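Long-range contacts in legionella ubiquitin-specific protease A domain-containing protein (Legionella pneumophila subsp. pneumophila, PDB 5DGG), which probably acts as a ubiquitin-specific cysteine protease, this chain carrying the central LupA-type domain of a longer Legionella protein: residues A80-F86 with L114-T120; S45-N49 with Y68-P72; R21-V27 with V52-P58. All coordinates share one frame; numbering follows the deposited sequence.

Contact 1. Residues A80-F86 with L114-T120; sequences AYDLELF and LVNIRHT
E84 and T120 share the shortest side-chain bond between two parallel neighbouring strands, 81-86 and the outermost strand 115-120. With CG anti to the backbone N (chi1 172°) and the chain straight beyond it, E84 runs out along the sheet face that also carries D82, F86, N116, R118 and T120. Its CB passes 4.1 Å from R118 NH2; CG and CD then slide over T120, CG lying 3.5 Å from T120 OG1. At the tip the carboxylate splits its work. OE2 accepts from T120 OG1 at 2.7 Å through the anti lone pair, and OE1 makes a loose salt bridge, 3.4 Å, to R118 NH2, the carboxylate and guanidinium planes turned 50° apart. Y139 OH also binds OE2 and K143 NZ pairs with OE1, so the largely buried carboxylate has four partners; the two cationic ones, R118 and K143, would probably favour its ionised form. Nearer the strand starts, N116 ND2 gives a straight bond (3.0 Å) to D82 OD1, which lies almost in the N116 amide plane. On the reverse face L83 CD2 packs on V115 CG1 at 3.7 Å and also touches I117 CG1, while L85 CD1 reaches I117 CG2. Six backbone hydrogen bonds, from Y81 N to L114 O through T120 N to L85 O, hold the parallel register. Helix 98-108 connects the two strands in a beta-alpha-beta unit and packs on L83, L85, V115 and I117; helix 132-146 lies over E84, F86 and T120, and strand 65-70 borders 81-86 on its other edge.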
loop_
_atom_site.group_PDB
_atom_site.type_symbol
_atom_site.label_atom_id
_atom_site.label_comp_id
_atom_site.label_asym_id
_atom_site.label_seq_id
_atom_site.Cartn_x
_atom_site.Cartn_y
_atom_site.Cartn_z
ATOM N N ALA A 80 -17.910 -9.272 -5.970
ATOM C CA ALA A 80 -16.794 -9.343 -5.012
ATOM C C ALA A 80 -15.659 -8.300 -5.224
ATOM O O ALA A 80 -15.462 -7.782 -6.302
ATOM C CB ALA A 80 -16.235 -10.764 -4.931
ATOM N N TYR A 81 -14.958 -8.005 -4.129
ATOM C CA TYR A 81 -13.897 -7.066 -4.046
ATOM C C TYR A 81 -12.588 -7.844 -4.239
ATOM O O TYR A 81 -12.424 -8.900 -3.616
ATOM C CB TYR A 81 -13.886 -6.486 -2.648
ATOM C CG TYR A 81 -15.180 -5.764 -2.218
ATOM C CD1 TYR A 81 -15.299 -4.395 -2.350
ATOM C CD2 TYR A 81 -16.233 -6.450 -1.657
ATOM C CE1 TYR A 81 -16.465 -3.716 -1.990
ATOM C CE2 TYR A 81 -17.408 -5.770 -1.269
ATOM C CZ TYR A 81 -17.510 -4.393 -1.459
ATOM O OH TYR A 81 -18.671 -3.741 -1.086
ATOM N N ASP A 82 -11.680 -7.326 -5.069
ATOM C CA ASP A 82 -10.341 -7.863 -5.223
ATOM C C ASP A 82 -9.464 -7.251 -4.195
ATOM O O ASP A 82 -9.421 -6.024 -4.059
ATOM C CB ASP A 82 -9.769 -7.562 -6.634
ATOM C CG ASP A 82 -10.039 -8.645 -7.639
ATOM O OD1 ASP A 82 -11.009 -9.427 -7.443
ATOM O OD2 ASP A 82 -9.252 -8.720 -8.647
ATOM N N LEU A 83 -8.735 -8.070 -3.460
ATOM C CA LEU A 83 -7.872 -7.596 -2.438
ATOM C C LEU A 83 -6.423 -8.097 -2.689
ATOM O O LEU A 83 -6.129 -9.303 -2.543
ATOM C CB LEU A 83 -8.399 -8.147 -1.131
ATOM C CG LEU A 83 -7.665 -7.740 0.095
ATOM C CD1 LEU A 83 -7.847 -6.234 0.312
ATOM C CD2 LEU A 83 -8.105 -8.600 1.285
ATOM N N GLU A 84 -5.556 -7.216 -3.122
ATOM C CA GLU A 84 -4.152 -7.581 -3.354
ATOM C C GLU A 84 -3.334 -7.250 -2.119
ATOM O O GLU A 84 -3.386 -6.115 -1.617
ATOM C CB GLU A 84 -3.583 -6.823 -4.548
ATOM C CG GLU A 84 -2.093 -7.021 -4.713
ATOM C CD GLU A 84 -1.456 -6.293 -5.900
ATOM O OE1 GLU A 84 -2.194 -5.648 -6.691
ATOM O OE2 GLU A 84 -0.194 -6.318 -5.997
ATOM N N LEU A 85 -2.606 -8.231 -1.624
ATOM C CA LEU A 85 -1.738 -8.089 -0.477
ATOM C C LEU A 85 -0.296 -8.216 -0.883
ATOM O O LEU A 85 0.132 -9.283 -1.303
ATOM C CB LEU A 85 -2.102 -9.154 0.566
ATOM C CG LEU A 85 -3.565 -9.196 1.026
ATOM C CD1 LEU A 85 -3.853 -10.311 2.062
ATOM C CD2 LEU A 85 -4.011 -7.867 1.562
ATOM N N PHE A 86 0.443 -7.097 -0.847
ATOM C CA PHE A 86 1.811 -6.972 -1.391
ATOM C C PHE A 86 2.835 -7.004 -0.257
ATOM O O PHE A 86 2.747 -6.241 0.687
ATOM C CB PHE A 86 1.952 -5.658 -2.174
ATOM C CG PHE A 86 3.352 -5.298 -2.551
ATOM C CD1 PHE A 86 3.957 -5.878 -3.644
ATOM C CD2 PHE A 86 4.067 -4.375 -1.792
ATOM C CE1 PHE A 86 5.247 -5.525 -4.003
ATOM C CE2 PHE A 86 5.335 -4.011 -2.152
ATOM C CZ PHE A 86 5.928 -4.582 -3.276
ATOM N N LEU A 114 -17.185 -12.332 -0.080
ATOM C CA LEU A 114 -17.140 -11.331 -1.133
ATOM C C LEU A 114 -15.743 -10.773 -1.322
ATOM O O LEU A 114 -15.610 -9.676 -1.860
ATOM C CB LEU A 114 -18.064 -10.150 -0.813
ATOM C CG LEU A 114 -19.560 -10.441 -0.852
ATOM C CD1 LEU A 114 -20.321 -9.180 -0.488
ATOM C CD2 LEU A 114 -19.962 -10.953 -2.228
ATOM N N VAL A 115 -14.715 -11.500 -0.897
ATOM C CA VAL A 115 -13.345 -10.988 -0.987
ATOM C C VAL A 115 -12.490 -11.993 -1.779
ATOM O O VAL A 115 -12.483 -13.215 -1.475
ATOM C CB VAL A 115 -12.811 -10.728 0.427
ATOM C CG1 VAL A 115 -11.377 -10.224 0.441
ATOM C CG2 VAL A 115 -13.709 -9.717 1.136
ATOM N N ASN A 116 -11.813 -11.511 -2.810
ATOM C CA ASN A 116 -10.864 -12.341 -3.589
ATOM C C ASN A 116 -9.451 -11.982 -3.244
ATOM O O ASN A 116 -8.965 -10.955 -3.696
ATOM C CB ASN A 116 -11.084 -12.089 -5.067
ATOM C CG ASN A 116 -12.523 -12.289 -5.484
ATOM O OD1 ASN A 116 -13.154 -13.251 -5.072
ATOM N ND2 ASN A 116 -13.027 -11.422 -6.392
ATOM N N ILE A 117 -8.788 -12.760 -2.401
ATOM C CA ILE A 117 -7.445 -12.448 -1.968
ATOM C C ILE A 117 -6.408 -12.908 -2.977
ATOM O O ILE A 117 -6.514 -14.030 -3.528
ATOM C CB ILE A 117 -7.127 -13.145 -0.625
ATOM C CG1 ILE A 117 -8.009 -12.543 0.443
ATOM C CG2 ILE A 117 -5.665 -12.995 -0.239
ATOM C CD1 ILE A 117 -7.698 -13.092 1.819
ATOM N N ARG A 118 -5.386 -12.092 -3.188
ATOM C CA ARG A 118 -4.181 -12.592 -3.864
ATOM C C ARG A 118 -2.941 -11.986 -3.278
ATOM O O ARG A 118 -2.963 -10.812 -2.859
ATOM C CB ARG A 118 -4.277 -12.344 -5.340
ATOM C CG ARG A 118 -3.885 -10.993 -5.795
ATOM C CD ARG A 118 -4.237 -10.843 -7.266
ATOM N NE ARG A 118 -3.045 -10.713 -8.037
ATOM C CZ ARG A 118 -2.587 -9.570 -8.518
ATOM N NH1 ARG A 118 -1.491 -9.609 -9.228
ATOM N NH2 ARG A 118 -3.237 -8.421 -8.342
ATOM N N HIS A 119 -1.890 -12.801 -3.141
ATOM C CA HIS A 119 -0.628 -12.338 -2.561
ATOM C C HIS A 119 0.299 -11.911 -3.674
ATOM O O HIS A 119 0.368 -12.607 -4.677
ATOM C CB HIS A 119 0.038 -13.461 -1.791
ATOM C CG HIS A 119 -0.714 -13.877 -0.580
ATOM N ND1 HIS A 119 -0.536 -15.097 0.025
ATOM C CD2 HIS A 119 -1.701 -13.253 0.116
ATOM C CE1 HIS A 119 -1.333 -15.196 1.076
ATOM N NE2 HIS A 119 -2.071 -14.097 1.142
ATOM N N THR A 120 1.015 -10.801 -3.516
ATOM C CA THR A 120 1.987 -10.376 -4.526
ATOM C C THR A 120 3.293 -9.941 -3.883
ATOM O O THR A 120 3.371 -9.667 -2.692
ATOM C CB THR A 120 1.474 -9.193 -5.378
ATOM O OG1 THR A 120 1.177 -8.131 -4.497
ATOM C CG2 THR A 120 0.225 -9.564 -6.174
#

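Contact 2. Residues S45-N49 with Y68-P72; sequences SDVFN and YLSKP
K71 stretches from the end of strand 65-70 to the carbonyls of D46 and V47, at the C-terminal end of helix 33-47, the helix of a beta-alpha-beta unit packed on one face of the mixed sheet. The lysine chain is extended beyond CG, which carries NZ past the strand to the last turn of the helix. There NZ donates to D46 O at 3.0 Å, approaching in the carbonyl plane, and to V47 O at 2.7 Å. V52 O adds a weak bond and N49 O also lies 2.7 Å from NZ, so backbone oxygens gather at the ammonium. A positive charge beside a helix C-terminus is probably favourable electrostatically. D46 O serves two donors, because N49 N also bonds to it (3.1 Å) as the chain leaves the helix at F48. The side chain of N49 is occupied separately, its OD1 accepting from E51 N. Beside the ammonium, V47 CG2 packs on L69 CD2 at 4.0 Å, the two side chains crossing at about a right angle; V47 also touches Y81 and I55. At V47 O the ammonium sits well above the carbonyl plane, with a C=O...NZ angle of 114°, off the lone-pair directions.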
loop_
_atom_site.group_PDB
_atom_site.type_symbol
_atom_site.label_atom_id
_atom_site.label_comp_id
_atom_site.label_asym_id
_atom_site.label_seq_id
_atom_site.Cartn_x
_atom_site.Cartn_y
_atom_site.Cartn_z
ATOM N N SER A 45 -17.103 3.826 4.987
ATOM C CA SER A 45 -17.673 4.854 4.155
ATOM C C SER A 45 -17.174 4.788 2.698
ATOM O O SER A 45 -17.951 4.931 1.768
ATOM C CB SER A 45 -17.391 6.214 4.735
ATOM O OG SER A 45 -17.821 7.144 3.794
ATOM N N ASP A 46 -15.879 4.567 2.514
ATOM C CA ASP A 46 -15.264 4.450 1.188
ATOM C C ASP A 46 -15.646 3.138 0.497
ATOM O O ASP A 46 -15.954 3.133 -0.692
ATOM C CB ASP A 46 -13.749 4.528 1.327
ATOM C CG ASP A 46 -13.269 5.908 1.724
ATOM O OD1 ASP A 46 -13.993 6.904 1.498
ATOM O OD2 ASP A 46 -12.150 5.979 2.232
ATOM N N VAL A 47 -15.663 2.038 1.245
ATOM C CA VAL A 47 -16.088 0.767 0.705
ATOM C C VAL A 47 -17.450 0.867 0.059
ATOM O O VAL A 47 -17.647 0.312 -1.002
ATOM C CB VAL A 47 -16.032 -0.342 1.748
ATOM C CG1 VAL A 47 -16.851 -1.546 1.329
ATOM C CG2 VAL A 47 -14.576 -0.731 1.943
ATOM N N PHE A 48 -18.358 1.601 0.690
ATOM C CA PHE A 48 -19.726 1.652 0.253
ATOM C C PHE A 48 -20.053 2.926 -0.499
ATOM O O PHE A 48 -21.231 3.203 -0.781
ATOM C CB PHE A 48 -20.690 1.389 1.443
ATOM C CG PHE A 48 -20.607 -0.005 1.963
ATOM C CD1 PHE A 48 -21.067 -1.062 1.208
ATOM C CD2 PHE A 48 -20.009 -0.280 3.208
ATOM C CE1 PHE A 48 -20.955 -2.331 1.681
ATOM C CE2 PHE A 48 -19.892 -1.568 3.676
ATOM C CZ PHE A 48 -20.393 -2.597 2.918
ATOM N N ASN A 49 -19.037 3.681 -0.906
ATOM C CA ASN A 49 -19.265 4.901 -1.633
ATOM C C ASN A 49 -19.084 4.633 -3.124
ATOM O O ASN A 49 -17.997 4.198 -3.558
ATOM C CB ASN A 49 -18.333 6.010 -1.184
ATOM C CG ASN A 49 -18.541 7.289 -1.978
ATOM O OD1 ASN A 49 -19.172 7.267 -3.051
ATOM N ND2 ASN A 49 -18.025 8.388 -1.485
ATOM N N TYR A 68 -4.312 -3.384 -1.441
ATOM C CA TYR A 68 -4.992 -2.727 -2.574
ATOM C C TYR A 68 -6.326 -3.383 -2.837
ATOM O O TYR A 68 -6.385 -4.543 -3.284
ATOM C CB TYR A 68 -4.108 -2.704 -3.844
ATOM C CG TYR A 68 -2.739 -2.270 -3.494
ATOM C CD1 TYR A 68 -2.435 -0.939 -3.465
ATOM C CD2 TYR A 68 -1.741 -3.189 -3.180
ATOM C CE1 TYR A 68 -1.200 -0.504 -3.081
ATOM C CE2 TYR A 68 -0.505 -2.769 -2.789
ATOM C CZ TYR A 68 -0.243 -1.425 -2.720
ATOM O OH TYR A 68 1.011 -0.951 -2.392
ATOM N N LEU A 69 -7.392 -2.642 -2.548
ATOM C CA LEU A 69 -8.756 -3.118 -2.747
ATOM C C LEU A 69 -9.343 -2.491 -3.999
ATOM O O LEU A 69 -9.290 -1.255 -4.171
ATOM C CB LEU A 69 -9.639 -2.767 -1.528
ATOM C CG LEU A 69 -11.110 -3.217 -1.543
ATOM C CD1 LEU A 69 -11.289 -4.726 -1.440
ATOM C CD2 LEU A 69 -11.887 -2.581 -0.393
ATOM N N SER A 70 -9.876 -3.334 -4.859
ATOM C CA SER A 70 -10.527 -2.954 -6.094
ATOM C C SER A 70 -11.952 -3.424 -6.008
ATOM O O SER A 70 -12.230 -4.599 -5.703
ATOM C CB SER A 70 -9.877 -3.629 -7.325
ATOM O OG SER A 70 -8.553 -3.266 -7.440
ATOM N N LYS A 71 -12.886 -2.527 -6.280
ATOM C CA LYS A 71 -14.322 -2.876 -6.299
ATOM C C LYS A 71 -14.722 -3.612 -7.552
ATOM O O LYS A 71 -13.975 -3.604 -8.567
ATOM C CB LYS A 71 -15.138 -1.609 -6.163
ATOM C CG LYS A 71 -15.053 -1.048 -4.791
ATOM C CD LYS A 71 -16.097 0.020 -4.604
ATOM C CE LYS A 71 -15.815 0.792 -3.358
ATOM N NZ LYS A 71 -16.911 1.784 -3.188
ATOM N N PRO A 72 -15.913 -4.272 -7.523
ATOM C CA PRO A 72 -16.311 -5.051 -8.733
ATOM C C PRO A 72 -16.522 -4.213 -10.016
ATOM O O PRO A 72 -17.003 -3.083 -9.943
ATOM C CB PRO A 72 -17.609 -5.763 -8.303
ATOM C CG PRO A 72 -18.077 -5.070 -7.060
ATOM C CD PRO A 72 -16.905 -4.372 -6.434
#

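Contact 3. Residues R21-V27 with V52-P58; sequences RIVVMAV and VHYIMIP
M25 drops its CG into the notch between I55 and I57, on the helix-33-47 side of the parallel strand pair of the beta-alpha-beta unit 22-29, 33-47, 54-60. Its CG lies 3.7 Å from I55 CG2 and 3.8 Å from I57 CG1, and bends at chi2 and chi3 fold SD back over I55. Earlier on the same face V23 CG2 rests on V52 CG2 at 3.9 Å. The opposite face is filled by M56, whose extended chain rises from the sheet and leans on side chains of the neighbouring strand, SD against V24 CG2 and CE toward I22 CG2. Y54 presses CD2 on I22 CG1 (3.8 Å), and helix 132-146 packs over I22 and M56. At the start of the pair the R21 guanidinium lies nearly flat on the H53 ring, planes 20° apart and centres 4.5 Å apart, while it stands almost upright to the Y54 ring. R21 O takes both H53 N and Y54 N, and the regular parallel bonds begin there, running on to M25 N and M56 O. The pattern is interrupted at P58, which has no N-H for M25 O: M25 O meets P58 CD at 3.2 Å instead.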
loop_
_atom_site.group_PDB
_atom_site.type_symbol
_atom_site.label_atom_id
_atom_site.label_comp_id
_atom_site.label_asym_id
_atom_site.label_seq_id
_atom_site.Cartn_x
_atom_site.Cartn_y
_atom_site.Cartn_z
ATOM N N ARG A 21 -11.482 8.664 -7.826
ATOM C CA ARG A 21 -12.002 7.327 -7.482
ATOM C C ARG A 21 -10.973 6.430 -6.744
ATOM O O ARG A 21 -11.255 5.293 -6.413
ATOM C CB ARG A 21 -12.527 6.658 -8.739
ATOM C CG ARG A 21 -11.520 6.460 -9.843
ATOM C CD ARG A 21 -12.239 6.398 -11.215
ATOM N NE ARG A 21 -13.252 5.346 -11.246
ATOM C CZ ARG A 21 -13.067 4.092 -11.704
ATOM N NH1 ARG A 21 -11.920 3.696 -12.258
ATOM N NH2 ARG A 21 -14.068 3.233 -11.651
ATOM N N ILE A 22 -9.785 6.944 -6.502
ATOM C CA ILE A 22 -8.746 6.208 -5.793
ATOM C C ILE A 22 -8.546 6.836 -4.437
ATOM O O ILE A 22 -8.163 8.043 -4.337
ATOM C CB ILE A 22 -7.405 6.229 -6.546
ATOM C CG1 ILE A 22 -7.550 5.646 -7.945
ATOM C CG2 ILE A 22 -6.306 5.493 -5.763
ATOM C CD1 ILE A 22 -6.436 6.009 -8.902
ATOM N N VAL A 23 -8.785 6.067 -3.391
ATOM C CA VAL A 23 -8.459 6.527 -2.049
ATOM C C VAL A 23 -7.187 5.891 -1.543
ATOM O O VAL A 23 -7.015 4.686 -1.658
ATOM C CB VAL A 23 -9.587 6.215 -1.081
ATOM C CG1 VAL A 23 -9.205 6.475 0.381
ATOM C CG2 VAL A 23 -10.827 7.005 -1.483
ATOM N N VAL A 24 -6.323 6.693 -0.912
ATOM C CA VAL A 24 -5.151 6.194 -0.264
ATOM C C VAL A 24 -5.326 6.527 1.206
ATOM O O VAL A 24 -5.375 7.699 1.600
ATOM C CB VAL A 24 -3.835 6.791 -0.836
ATOM C CG1 VAL A 24 -2.607 6.172 -0.125
ATOM C CG2 VAL A 24 -3.774 6.598 -2.332
ATOM N N MET A 25 -5.484 5.500 2.017
ATOM C CA MET A 25 -5.676 5.695 3.450
ATOM C C MET A 25 -4.354 5.944 4.158
ATOM O O MET A 25 -3.297 5.620 3.641
ATOM C CB MET A 25 -6.285 4.474 4.091
ATOM C CG MET A 25 -7.347 3.846 3.263
ATOM S SD MET A 25 -8.700 3.227 4.208
ATOM C CE MET A 25 -9.419 4.869 4.242
ATOM N N ALA A 26 -4.472 6.496 5.368
ATOM C CA ALA A 26 -3.328 6.687 6.239
ATOM C C ALA A 26 -2.765 5.361 6.683
ATOM O O ALA A 26 -3.433 4.307 6.674
ATOM C CB ALA A 26 -3.695 7.510 7.458
ATOM N N VAL A 27 -1.549 5.450 7.165
ATOM C CA VAL A 27 -0.868 4.268 7.674
ATOM C C VAL A 27 -1.648 3.533 8.771
ATOM O O VAL A 27 -2.253 4.133 9.673
ATOM C CB VAL A 27 0.550 4.570 8.178
ATOM C CG1 VAL A 27 1.422 5.062 7.035
ATOM C CG2 VAL A 27 0.523 5.553 9.334
ATOM N N VAL A 52 -15.938 5.872 -5.179
ATOM C CA VAL A 52 -14.649 5.267 -4.862
ATOM C C VAL A 52 -14.595 3.901 -5.500
ATOM O O VAL A 52 -15.515 3.088 -5.334
ATOM C CB VAL A 52 -14.502 5.084 -3.342
ATOM C CG1 VAL A 52 -13.251 4.268 -3.017
ATOM C CG2 VAL A 52 -14.479 6.432 -2.674
ATOM N N HIS A 53 -13.531 3.650 -6.257
ATOM C CA HIS A 53 -13.358 2.360 -6.870
ATOM C C HIS A 53 -12.128 1.588 -6.369
ATOM O O HIS A 53 -12.096 0.366 -6.446
ATOM C CB HIS A 53 -13.250 2.501 -8.362
ATOM C CG HIS A 53 -13.398 1.201 -9.040
ATOM N ND1 HIS A 53 -14.626 0.622 -9.265
ATOM C CD2 HIS A 53 -12.475 0.295 -9.427
ATOM C CE1 HIS A 53 -14.449 -0.555 -9.843
ATOM N NE2 HIS A 53 -13.150 -0.783 -9.929
ATOM N N TYR A 54 -11.121 2.303 -5.884
ATOM C CA TYR A 54 -9.908 1.685 -5.381
ATOM C C TYR A 54 -9.557 2.271 -4.014
ATOM O O TYR A 54 -9.727 3.459 -3.783
ATOM C CB TYR A 54 -8.743 1.923 -6.296
ATOM C CG TYR A 54 -8.949 1.498 -7.689
ATOM C CD1 TYR A 54 -8.712 0.196 -8.039
ATOM C CD2 TYR A 54 -9.325 2.402 -8.687
ATOM C CE1 TYR A 54 -8.894 -0.251 -9.312
ATOM C CE2 TYR A 54 -9.527 1.952 -10.009
ATOM C CZ TYR A 54 -9.262 0.621 -10.298
ATOM O OH TYR A 54 -9.406 0.028 -11.558
ATOM N N ILE A 55 -9.074 1.417 -3.105
ATOM C CA ILE A 55 -8.633 1.829 -1.764
ATOM C C ILE A 55 -7.275 1.190 -1.501
ATOM O O ILE A 55 -7.174 -0.013 -1.595
ATOM C CB ILE A 55 -9.633 1.404 -0.678
ATOM C CG1 ILE A 55 -11.026 1.957 -0.968
ATOM C CG2 ILE A 55 -9.143 1.943 0.644
ATOM C CD1 ILE A 55 -12.174 1.484 -0.102
ATOM N N MET A 56 -6.248 1.999 -1.226
ATOM C CA MET A 56 -4.925 1.533 -0.857
ATOM C C MET A 56 -4.653 1.747 0.637
ATOM O O MET A 56 -4.975 2.796 1.214
ATOM C CB MET A 56 -3.828 2.278 -1.591
ATOM C CG MET A 56 -4.029 2.539 -3.060
ATOM S SD MET A 56 -2.401 3.069 -3.645
ATOM C CE MET A 56 -2.843 3.243 -5.323
ATOM N N ILE A 57 -3.970 0.822 1.253
ATOM C CA ILE A 57 -3.572 1.008 2.669
ATOM C C ILE A 57 -2.149 0.596 2.873
ATOM O O ILE A 57 -1.802 -0.542 2.599
ATOM C CB ILE A 57 -4.461 0.183 3.666
ATOM C CG1 ILE A 57 -5.939 0.267 3.304
ATOM C CG2 ILE A 57 -4.207 0.689 5.100
ATOM C CD1 ILE A 57 -6.883 -0.479 4.251
ATOM N N PRO A 58 -1.284 1.502 3.364
ATOM C CA PRO A 58 0.006 1.022 3.773
ATOM C C PRO A 58 -0.031 0.440 5.175
ATOM O O PRO A 58 -0.500 1.090 6.089
ATOM C CB PRO A 58 0.888 2.264 3.695
ATOM C CG PRO A 58 -0.083 3.426 3.883
ATOM C CD PRO A 58 -1.471 2.934 3.671
#

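All three contacts reach one mixed five-stranded sheet, ordered 22-29, 54-60, 65-70, 81-86, 115-120. Contact 3 joins the first two strands and contact 1 the last two, centres 14 Å apart without touching; each closes a beta-alpha-beta unit. Contact 2 brings the central strand 65-70 to helix 33-47, the connector of the contact 3 unit, so its segments alternate with those of contact 3 along the chain, and their centres lie 8 Å apart. Contact 1 comes later, 12 Å from contact 2, and backbone bonds such as E84 N to Y68 O (2.8 Å) join them. In this LupA-family domain contacts 1 and 3 thus bind each edge strand to its inner neighbour, and contact 2 fixes the first unit's helix against the central strand.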